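Local coordinates for ABC transporter ATP-binding protein (PDB 2PJZ) that probably binds and hydrolyses ATP as the nucleotide-binding subunit of an ABC transporter, possibly one for cobalt, at residues Leu214-Val219 and Val237-Gly242; Gly30-Ile35 and Lys192-Tyr197; Ser51-Tyr56 and Thr78-Ala83; Val7-Ser12 and Lys43-Arg48. All coordinates share one frame; numbering follows the deposited sequence.

Contact 1: residues Leu214-Val219 and Val237-Gly242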
# COMPACT_ATOMS: atom_id res chain seq x y z
N LEU A 214 15.41 -1.40 -8.62
CA LEU A 214 15.11 -0.97 -9.99
C LEU A 214 16.25 -1.23 -10.97
O LEU A 214 16.02 -1.28 -12.19
CB LEU A 214 14.74 0.50 -10.04
CG LEU A 214 13.34 0.94 -9.61
CD1 LEU A 214 13.32 2.40 -9.38
CD2 LEU A 214 12.30 0.56 -10.65
N GLU A 215 17.46 -1.38 -10.43
CA GLU A 215 18.66 -1.63 -11.24
C GLU A 215 19.23 -3.01 -10.94
O GLU A 215 20.37 -3.31 -11.31
CB GLU A 215 19.71 -0.51 -11.03
CG GLU A 215 19.25 0.87 -11.55
CD GLU A 215 18.85 0.87 -13.03
OE1 GLU A 215 19.35 0.02 -13.82
OE2 GLU A 215 18.02 1.73 -13.42
N SER A 216 18.44 -3.85 -10.29
CA SER A 216 18.89 -5.19 -9.91
C SER A 216 18.50 -6.25 -10.93
O SER A 216 17.70 -5.99 -11.85
CB SER A 216 18.24 -5.59 -8.59
OG SER A 216 16.83 -5.59 -8.77
N SER A 217 19.02 -7.45 -10.72
CA SER A 217 18.61 -8.61 -11.51
C SER A 217 18.04 -9.64 -10.56
O SER A 217 18.39 -9.67 -9.39
CB SER A 217 19.81 -9.22 -12.26
OG SER A 217 20.33 -8.30 -13.20
N ILE A 218 17.17 -10.50 -11.06
CA ILE A 218 16.60 -11.53 -10.21
C ILE A 218 16.98 -12.92 -10.70
O ILE A 218 16.83 -13.22 -11.89
CB ILE A 218 15.07 -11.32 -10.05
CG1 ILE A 218 14.52 -12.13 -8.89
CG2 ILE A 218 14.33 -11.57 -11.37
CD1 ILE A 218 13.30 -11.50 -8.25
N VAL A 219 17.51 -13.75 -9.81
CA VAL A 219 17.98 -15.09 -10.18
C VAL A 219 17.57 -16.18 -9.20
O VAL A 219 17.45 -15.94 -8.01
CB VAL A 219 19.53 -15.13 -10.37
CG1 VAL A 219 19.98 -14.05 -11.34
CG2 VAL A 219 20.26 -15.01 -9.05
N VAL A 237 15.38 -17.22 -4.17
CA VAL A 237 15.46 -16.33 -5.31
C VAL A 237 16.25 -15.12 -4.86
O VAL A 237 15.87 -14.44 -3.89
CB VAL A 237 14.05 -15.91 -5.81
CG1 VAL A 237 14.16 -14.82 -6.83
CG2 VAL A 237 13.31 -17.09 -6.41
N SER A 238 17.35 -14.84 -5.54
CA SER A 238 18.21 -13.74 -5.14
C SER A 238 18.01 -12.52 -6.00
O SER A 238 17.96 -12.61 -7.24
CB SER A 238 19.68 -14.15 -5.15
OG SER A 238 19.93 -15.10 -4.14
N ILE A 239 17.93 -11.37 -5.33
CA ILE A 239 17.95 -10.07 -5.98
C ILE A 239 19.39 -9.56 -5.85
O ILE A 239 19.90 -9.32 -4.73
CB ILE A 239 16.89 -9.11 -5.36
CG1 ILE A 239 15.48 -9.70 -5.54
CG2 ILE A 239 16.96 -7.77 -5.99
CD1 ILE A 239 14.37 -8.99 -4.75
N VAL A 240 20.05 -9.42 -7.01
CA VAL A 240 21.48 -9.09 -7.10
C VAL A 240 21.73 -7.77 -7.86
O VAL A 240 21.05 -7.45 -8.83
CB VAL A 240 22.27 -10.26 -7.74
CG1 VAL A 240 22.12 -11.55 -6.91
CG2 VAL A 240 21.81 -10.51 -9.17
N LYS A 241 22.72 -7.01 -7.41
CA LYS A 241 23.08 -5.75 -8.04
C LYS A 241 23.85 -6.03 -9.34
O LYS A 241 24.73 -6.88 -9.37
CB LYS A 241 23.92 -4.90 -7.09
CG LYS A 241 23.93 -3.45 -7.46
CD LYS A 241 24.36 -2.54 -6.29
CE LYS A 241 24.00 -1.11 -6.62
NZ LYS A 241 22.53 -0.89 -6.42
N GLY A 242 23.50 -5.32 -10.41
CA GLY A 242 24.12 -5.60 -11.71
C GLY A 242 23.68 -6.92 -12.33
O GLY A 242 22.63 -7.47 -11.97
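Ile218 and Val237 meet at a slant on one face of an antiparallel sheet, with CG1 of Ile218 pressed to 3.4 Å from Val237 CG1, a tight fit. The CG1 branch of Ile218 lies anti to its backbone N (chi1 -165°), which carries it over this valine and lets CD1 end 3.9 Å from Ile239 CG1. Ile218 and Ile239 form a non-hydrogen-bonded pair on the same face, where branched apolar residues suit both the extended backbone and a buried layer. Farther along, the CG2 branch of Ile239 lies against the small Ser216 side chain, 3.5 Å from OG.

The other face carries two hydrogen-bonded pairs, Ser217 with Val240 and Val219 with Ser238. Ser217 N meets Val240 O at 2.8 Å, and Val219 O receives Ser238 N at 2.7 Å. Val219 CG2 leans on Ser238 CB, while the serine hydroxyl turns elsewhere, to Gly221 O and Arg223 N.

At the end of the pairing, Ser217 OG donates to Gly242 O over 2.7 Å, coming from 36° above the carbonyl plane. Gly242 has a positive phi (71°), readily adopted by glycine where the chain leaves the strand.

These two strands are the middle pair of the four-stranded C-terminal sheet. Strand 228-232 borders 235-241, and strand 246-247 borders 216-220 through the Ile218 to Met246 backbone pairing.

Contact 2: residues Gly30-Ile35 and Lys192-Tyr197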
# COMPACT_ATOMS: atom_id res chain seq x y z
N GLY A 30 8.69 6.51 10.65
CA GLY A 30 9.29 7.75 10.15
C GLY A 30 9.46 7.79 8.64
O GLY A 30 10.11 8.71 8.11
N GLU A 31 8.84 6.84 7.93
CA GLU A 31 9.04 6.72 6.47
C GLU A 31 7.87 5.92 5.92
O GLU A 31 7.22 5.19 6.67
CB GLU A 31 10.36 5.98 6.15
CG GLU A 31 10.40 4.50 6.57
CD GLU A 31 11.76 3.86 6.35
OE1 GLU A 31 12.36 4.07 5.28
OE2 GLU A 31 12.23 3.15 7.25
N LYS A 32 7.61 6.04 4.62
CA LYS A 32 6.68 5.13 3.91
C LYS A 32 7.43 3.94 3.38
O LYS A 32 8.53 4.09 2.88
CB LYS A 32 6.04 5.84 2.71
CG LYS A 32 4.97 6.84 3.09
CD LYS A 32 4.49 7.62 1.84
CE LYS A 32 4.85 9.11 1.91
NZ LYS A 32 6.26 9.55 1.45
N VAL A 33 6.87 2.74 3.51
CA VAL A 33 7.49 1.60 2.85
C VAL A 33 6.46 1.05 1.86
O VAL A 33 5.24 1.27 2.01
CB VAL A 33 8.00 0.52 3.83
CG1 VAL A 33 9.02 1.13 4.83
CG2 VAL A 33 6.81 -0.18 4.57
N ILE A 34 6.95 0.35 0.85
CA ILE A 34 6.07 -0.22 -0.15
C ILE A 34 6.04 -1.73 0.01
O ILE A 34 7.07 -2.37 0.19
CB ILE A 34 6.54 0.15 -1.60
CG1 ILE A 34 6.50 1.67 -1.78
CG2 ILE A 34 5.66 -0.56 -2.67
CD1 ILE A 34 7.31 2.15 -2.99
N ILE A 35 4.85 -2.32 -0.02
CA ILE A 35 4.78 -3.76 0.07
C ILE A 35 4.34 -4.18 -1.32
O ILE A 35 3.30 -3.70 -1.81
CB ILE A 35 3.73 -4.22 1.12
CG1 ILE A 35 4.22 -3.85 2.54
CG2 ILE A 35 3.49 -5.75 1.00
CD1 ILE A 35 3.22 -4.30 3.65
N LYS A 192 12.23 5.63 -5.79
CA LYS A 192 13.60 5.14 -5.60
C LYS A 192 14.11 5.36 -4.20
O LYS A 192 14.88 4.52 -3.68
CB LYS A 192 14.57 5.80 -6.60
CG LYS A 192 14.18 5.61 -8.03
CD LYS A 192 15.08 6.44 -8.99
CE LYS A 192 14.87 5.95 -10.42
NZ LYS A 192 15.89 6.54 -11.36
N GLU A 193 13.69 6.45 -3.57
CA GLU A 193 14.20 6.76 -2.23
C GLU A 193 13.49 5.96 -1.12
O GLU A 193 13.81 6.10 0.08
CB GLU A 193 14.16 8.29 -1.97
CG GLU A 193 12.77 8.94 -1.86
CD GLU A 193 12.06 9.29 -3.19
OE1 GLU A 193 11.58 10.46 -3.28
OE2 GLU A 193 11.92 8.43 -4.10
N TYR A 194 12.57 5.08 -1.52
CA TYR A 194 11.73 4.34 -0.55
C TYR A 194 12.22 2.93 -0.37
O TYR A 194 12.96 2.44 -1.21
CB TYR A 194 10.28 4.32 -1.02
CG TYR A 194 9.63 5.65 -0.90
CD1 TYR A 194 8.43 5.82 -0.23
CD2 TYR A 194 10.23 6.77 -1.48
CE1 TYR A 194 7.85 7.10 -0.12
CE2 TYR A 194 9.68 8.02 -1.36
CZ TYR A 194 8.51 8.19 -0.69
OH TYR A 194 8.02 9.48 -0.63
N LYS A 195 11.85 2.30 0.76
CA LYS A 195 12.15 0.91 0.99
C LYS A 195 10.93 0.08 0.58
O LYS A 195 9.78 0.53 0.73
CB LYS A 195 12.44 0.63 2.47
CG LYS A 195 13.71 1.28 3.03
CD LYS A 195 13.91 0.81 4.46
CE LYS A 195 14.91 1.69 5.20
NZ LYS A 195 14.49 1.71 6.63
N ALA A 196 11.22 -1.12 0.06
CA ALA A 196 10.22 -2.13 -0.29
C ALA A 196 10.36 -3.47 0.44
O ALA A 196 11.46 -3.95 0.79
CB ALA A 196 10.23 -2.38 -1.85
N TYR A 197 9.21 -4.11 0.63
CA TYR A 197 9.12 -5.48 1.07
C TYR A 197 8.31 -6.25 0.03
O TYR A 197 7.48 -5.67 -0.64
CB TYR A 197 8.35 -5.55 2.39
CG TYR A 197 9.09 -4.92 3.54
CD1 TYR A 197 9.79 -5.72 4.44
CD2 TYR A 197 9.09 -3.54 3.72
CE1 TYR A 197 10.50 -5.17 5.52
CE2 TYR A 197 9.79 -2.95 4.80
CZ TYR A 197 10.48 -3.80 5.69
OH TYR A 197 11.20 -3.28 6.74
O HOH W 1 11.18 3.98 2.80
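Ile34 and Ala196 pair in parallel on one face of the central sheet, while Ile35 and Tyr197 pair on the other. The small Ala196 leaves room for the branched isoleucine, whose CD1 reaches back to within 4.2 Å of Tyr194 CB, the two side chains meeting at about a right angle. On the opposite face Val33 sits at the edge of the Tyr197 ring, its CB 4.0 Å from CE2 and near the ring plane. The backbones are joined by Ile34 N to Lys195 O and by Tyr197 N to Ile34 O, each 2.8 Å.

Outward, Lys32 and Tyr194 lie side by side and point the same way. The lysine chain bends at chi3 (-114°) and chi4, bringing NZ to the ring edge, where it donates to Tyr194 OH at 2.7 Å. A long flexible amine can thus serve a buried phenol.

Where the strands spread apart, a water takes over from direct pairing: it donates to Glu31 OE1 and to Lys32 O, and accepts from Lys195 N. The other carboxylate oxygen, Glu31 OE2, offers its syn lone pair to Lys195 NZ, a salt bridge of 2.8 Å between side chains that cross at about a right angle.

Strand 32-36, which leads into the probable P-loop, is flanked by strand 177-182 on its other side, and strand 203-209 continues the sheet beyond 195-200.

Contact 3: residues Ser51-Tyr56 and Thr78-Ala83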
# COMPACT_ATOMS: atom_id res chain seq x y z
N SER A 51 -5.91 -1.01 9.49
CA SER A 51 -6.90 0.10 9.53
C SER A 51 -8.11 -0.16 10.40
O SER A 51 -9.03 0.69 10.48
CB SER A 51 -7.35 0.50 8.13
OG SER A 51 -6.23 0.69 7.30
N GLY A 52 -8.14 -1.30 11.09
CA GLY A 52 -9.20 -1.56 12.07
C GLY A 52 -10.46 -2.12 11.41
O GLY A 52 -11.55 -2.05 11.96
N LEU A 53 -10.31 -2.70 10.22
CA LEU A 53 -11.47 -3.08 9.39
C LEU A 53 -11.68 -4.60 9.27
O LEU A 53 -12.64 -5.05 8.63
CB LEU A 53 -11.33 -2.47 7.97
CG LEU A 53 -11.29 -0.92 7.89
CD1 LEU A 53 -10.72 -0.46 6.54
CD2 LEU A 53 -12.68 -0.38 8.14
N LEU A 54 -10.81 -5.38 9.89
CA LEU A 54 -10.93 -6.84 9.82
C LEU A 54 -10.28 -7.46 11.05
O LEU A 54 -9.28 -6.93 11.51
CB LEU A 54 -10.16 -7.32 8.59
CG LEU A 54 -10.71 -8.20 7.47
CD1 LEU A 54 -12.16 -7.96 7.14
CD2 LEU A 54 -9.82 -7.97 6.25
N PRO A 55 -10.81 -8.59 11.55
CA PRO A 55 -10.12 -9.25 12.66
C PRO A 55 -8.85 -9.93 12.15
O PRO A 55 -8.73 -10.22 10.95
CB PRO A 55 -11.10 -10.32 13.13
CG PRO A 55 -12.11 -10.47 12.06
CD PRO A 55 -12.06 -9.27 11.16
N TYR A 56 -7.94 -10.20 13.08
CA TYR A 56 -6.62 -10.77 12.77
C TYR A 56 -6.15 -11.45 14.06
O TYR A 56 -6.58 -11.08 15.17
CB TYR A 56 -5.61 -9.64 12.35
CG TYR A 56 -5.54 -8.49 13.33
CD1 TYR A 56 -4.58 -8.46 14.33
CD2 TYR A 56 -6.49 -7.43 13.29
CE1 TYR A 56 -4.53 -7.41 15.29
CE2 TYR A 56 -6.47 -6.40 14.24
CZ TYR A 56 -5.50 -6.40 15.22
OH TYR A 56 -5.46 -5.40 16.17
N THR A 78 -6.45 6.21 5.73
CA THR A 78 -6.34 5.19 4.68
C THR A 78 -7.23 5.63 3.50
O THR A 78 -8.19 6.39 3.67
CB THR A 78 -6.74 3.75 5.19
OG1 THR A 78 -6.59 2.76 4.15
CG2 THR A 78 -8.22 3.73 5.67
N ASN A 79 -6.86 5.19 2.32
CA ASN A 79 -7.72 5.38 1.13
C ASN A 79 -8.60 4.18 0.86
O ASN A 79 -9.27 4.15 -0.17
CB ASN A 79 -6.86 5.67 -0.10
CG ASN A 79 -6.08 4.44 -0.58
OD1 ASN A 79 -6.00 3.42 0.10
ND2 ASN A 79 -5.53 4.53 -1.80
N LEU A 80 -8.62 3.20 1.79
CA LEU A 80 -9.41 1.97 1.54
C LEU A 80 -10.90 2.31 1.37
O LEU A 80 -11.44 3.15 2.11
CB LEU A 80 -9.27 0.95 2.67
CG LEU A 80 -7.96 0.15 2.69
CD1 LEU A 80 -7.81 -0.45 4.12
CD2 LEU A 80 -7.91 -0.96 1.63
N PRO A 81 -11.56 1.65 0.42
CA PRO A 81 -12.96 2.02 0.13
C PRO A 81 -13.86 1.87 1.36
O PRO A 81 -14.80 2.64 1.52
CB PRO A 81 -13.38 1.03 -0.97
CG PRO A 81 -12.14 0.55 -1.57
CD PRO A 81 -11.07 0.58 -0.46
N GLU A 82 -13.55 0.91 2.23
CA GLU A 82 -14.31 0.66 3.48
C GLU A 82 -14.39 1.90 4.40
O GLU A 82 -15.32 2.03 5.22
CB GLU A 82 -13.69 -0.51 4.26
CG GLU A 82 -13.85 -1.90 3.64
CD GLU A 82 -12.75 -2.29 2.65
OE1 GLU A 82 -11.99 -1.44 2.12
OE2 GLU A 82 -12.68 -3.50 2.38
N ALA A 83 -13.42 2.80 4.28
CA ALA A 83 -13.39 4.04 5.10
C ALA A 83 -14.36 5.13 4.60
O ALA A 83 -14.55 6.15 5.27
CB ALA A 83 -11.94 4.60 5.20
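Ser51 OG is gripped by Leu47 O and by Tyr76 OH, and in that position it also lies against the second segment, 3.7 Å from Leu80 CD1 and 3.8 Å from Thr78 CB. Helix 43-50 ends here in a Schellman motif, with Gly52 supplying the positive phi that this kind of C-terminal cap needs. A serine suits the site because its hydroxyl is satisfied by those two partners and, being small, lets Thr78 and Leu80 pack close.

Opposite, Thr78 begins an ST turn. Its OG1 lies anti to its own backbone N (chi1 -178°) and accepts Leu80 N at 3.1 Å, while also bonding Gly151 O. This threonine therefore fixes the corner at which strand 76-78 gives way to a loop, which is consistent with the Q-loop region of ABC ATPases.

The turn presents Leu80 to Leu53, and the two leucine side chains run antiparallel to each other where they meet. Leu53 also crosses Glu82 at a slant, its methyls against the aliphatic CB of that residue. Glu82 bends at chi2 (88°), and its carboxylate goes to Arg48 NE of helix 43-50, in the arginine conformer considered here. A glutamate suits this exposed place, since its CB can pack on leucine while its carboxylate forms that salt bridge.

Leu53 CD1 touches both Leu80 CD1, at 3.8 Å, and Glu82 CB, at 3.7 Å.

Contact 4: residues Val7-Ser12 and Lys43-Arg48. With SO4 (sulfate ion), chain C; SO4 (sulfate ion), chain F.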
# COMPACT_ATOMS: atom_id res chain seq x y z
N VAL A 7 1.32 -11.33 13.18
CA VAL A 7 -0.04 -11.17 12.64
C VAL A 7 -0.41 -12.36 11.74
O VAL A 7 0.42 -12.83 10.95
CB VAL A 7 -0.17 -9.84 11.87
CG1 VAL A 7 -1.56 -9.71 11.20
CG2 VAL A 7 0.02 -8.69 12.88
N GLY A 8 -1.63 -12.85 11.88
CA GLY A 8 -2.14 -13.89 10.96
C GLY A 8 -3.50 -13.40 10.47
O GLY A 8 -4.24 -12.73 11.22
N ILE A 9 -3.83 -13.66 9.21
CA ILE A 9 -5.15 -13.32 8.72
C ILE A 9 -5.59 -14.36 7.72
O ILE A 9 -4.79 -14.82 6.91
CB ILE A 9 -5.23 -11.93 8.04
CG1 ILE A 9 -4.27 -10.91 8.68
CG2 ILE A 9 -6.68 -11.45 8.07
CD1 ILE A 9 -4.16 -9.60 7.95
N THR A 10 -6.86 -14.75 7.79
CA THR A 10 -7.39 -15.74 6.84
C THR A 10 -7.71 -15.07 5.53
O THR A 10 -8.43 -14.06 5.48
CB THR A 10 -8.63 -16.40 7.40
OG1 THR A 10 -8.26 -17.12 8.58
CG2 THR A 10 -9.29 -17.35 6.37
N LEU A 11 -7.17 -15.63 4.45
CA LEU A 11 -7.44 -15.07 3.13
C LEU A 11 -8.57 -15.76 2.42
O LEU A 11 -9.27 -15.14 1.63
CB LEU A 11 -6.17 -15.16 2.24
CG LEU A 11 -4.93 -14.44 2.77
CD1 LEU A 11 -3.78 -14.48 1.71
CD2 LEU A 11 -5.30 -12.97 3.13
N SER A 12 -8.69 -17.07 2.61
CA SER A 12 -9.81 -17.78 2.01
C SER A 12 -10.22 -19.02 2.78
O SER A 12 -9.41 -19.61 3.50
CB SER A 12 -9.53 -18.12 0.54
OG SER A 12 -8.28 -18.71 0.39
N LYS A 43 -2.19 -8.53 0.38
CA LYS A 43 -1.71 -7.16 0.67
C LYS A 43 -2.83 -6.27 1.19
O LYS A 43 -2.66 -5.60 2.22
CB LYS A 43 -1.08 -6.48 -0.57
CG LYS A 43 -0.01 -7.23 -1.25
CD LYS A 43 0.55 -6.45 -2.47
CE LYS A 43 -0.53 -5.90 -3.40
NZ LYS A 43 -1.21 -6.99 -4.16
N THR A 44 -3.97 -6.26 0.50
CA THR A 44 -5.06 -5.39 0.83
C THR A 44 -5.68 -5.82 2.17
O THR A 44 -6.04 -4.97 2.99
CB THR A 44 -6.15 -5.36 -0.28
OG1 THR A 44 -5.58 -4.82 -1.47
CG2 THR A 44 -7.36 -4.49 0.14
N THR A 45 -5.78 -7.13 2.38
CA THR A 45 -6.26 -7.68 3.64
C THR A 45 -5.38 -7.21 4.81
O THR A 45 -5.89 -6.88 5.87
CB THR A 45 -6.35 -9.22 3.60
OG1 THR A 45 -7.33 -9.58 2.61
CG2 THR A 45 -6.82 -9.76 4.92
N LEU A 46 -4.08 -7.18 4.60
CA LEU A 46 -3.16 -6.68 5.64
C LEU A 46 -3.43 -5.21 5.99
O LEU A 46 -3.53 -4.84 7.16
CB LEU A 46 -1.72 -6.86 5.17
CG LEU A 46 -0.56 -7.26 6.08
CD1 LEU A 46 -0.93 -8.39 7.00
CD2 LEU A 46 0.60 -7.71 5.15
N LEU A 47 -3.62 -4.38 4.97
CA LEU A 47 -3.98 -2.99 5.20
C LEU A 47 -5.32 -2.83 5.89
O LEU A 47 -5.48 -1.94 6.73
CB LEU A 47 -4.01 -2.25 3.85
CG LEU A 47 -3.32 -0.90 3.73
CD1 LEU A 47 -1.94 -0.75 4.49
CD2 LEU A 47 -3.13 -0.64 2.23
N ARG A 48 -6.29 -3.68 5.54
CA ARG A 48 -7.59 -3.61 6.20
C ARG A 48 -7.44 -3.91 7.71
O ARG A 48 -8.02 -3.22 8.54
CB ARG A 48 -8.60 -4.54 5.50
CG ARG A 48 -9.16 -3.97 4.18
CD ARG A 48 -9.99 -5.00 3.38
NE ARG A 48 -11.28 -5.27 4.01
CZ ARG A 48 -12.03 -6.35 3.79
NH1 ARG A 48 -11.63 -7.31 2.96
NH2 ARG A 48 -13.19 -6.47 4.42
S SO4 C . -3.98 -8.63 -2.76
O1 SO4 C . -4.71 -9.69 -2.02
O2 SO4 C . -4.42 -7.32 -2.25
O3 SO4 C . -2.54 -8.72 -2.59
O4 SO4 C . -4.34 -8.65 -4.16
S SO4 F . -5.58 -16.65 12.06
O1 SO4 F . -5.62 -17.35 10.70
O2 SO4 F . -6.47 -17.15 13.20
O3 SO4 F . -4.20 -16.71 12.58
O4 SO4 F . -5.90 -15.23 11.79
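Thr45 and Leu46 press helix 43-48 onto Ile9 and Leu11 of strand 7-11; the helix follows what is very probably the P-loop (Walker A) of an ABC-type ATPase.

At its start, the backbone N of Lys43 bonds O3 of one sulfate, and bends at chi3 and chi4 bring NZ back to the same oxygen at 2.7 Å. NZ is steadied by Gly37 O as well. Thr44 N adds a bond of 3.0 Å to sulfate O2. With further donors from Gly40, Ser41 and Gly42, the anion sits at the helix N terminus, whose dipole would favour it; the ion, probably from the crystallisation liquor, resembles a nucleotide phosphate in such a loop. Thr44 OG1 lies beside both this sulfate and Asp153 OD1.

Thr45 turns to the strand. Its CG2 touches Ile9 CG2 at 3.6 Å, the two side chains running in opposite directions, while its CB lies 3.9 Å from Leu11 CD2. Short and beta-branched, it suits a close approach of helix and strand. Leu11 belongs to a classic beta bulge, in which it and Ser12 both face Phe19; a second sulfate lies by the strand, held weakly by Thr10 OG1.

The side chains of Leu46 and Ile9 meet at about a right angle, with Leu46 CD1 3.6 Å from Ile9 CD1 in the isoleucine conformer described. Leu47 turns instead to Ile179 and Val181 of the central sheet. The helix continues past Arg48, whose N bonds Thr44 O at 2.9 Å.

How the contacts relate
From the N terminus, contact 4 closes the first loop, bringing the helix after the P-loop against the antiparallel sheet. Contact 3 follows in series and ties the end of that same helix to the loop beyond strand 76-78; Leu53 N probably bonds Arg48 O where the two contacts meet. Contact 2 spans 156 intervening residues. Contact 3 nests inside its loop, whereas contact 4 crosses it, opening before residue 30 and closing after residue 35, within that loop; Ile35 O packs on Lys43 CD. Contact 1 opens after contact 2 has closed and builds the C-terminal sheet, joined to the central sheet region by packing of Leu214 on Lys192. Centres of contacts 1 and 3 lie about 34 Å apart.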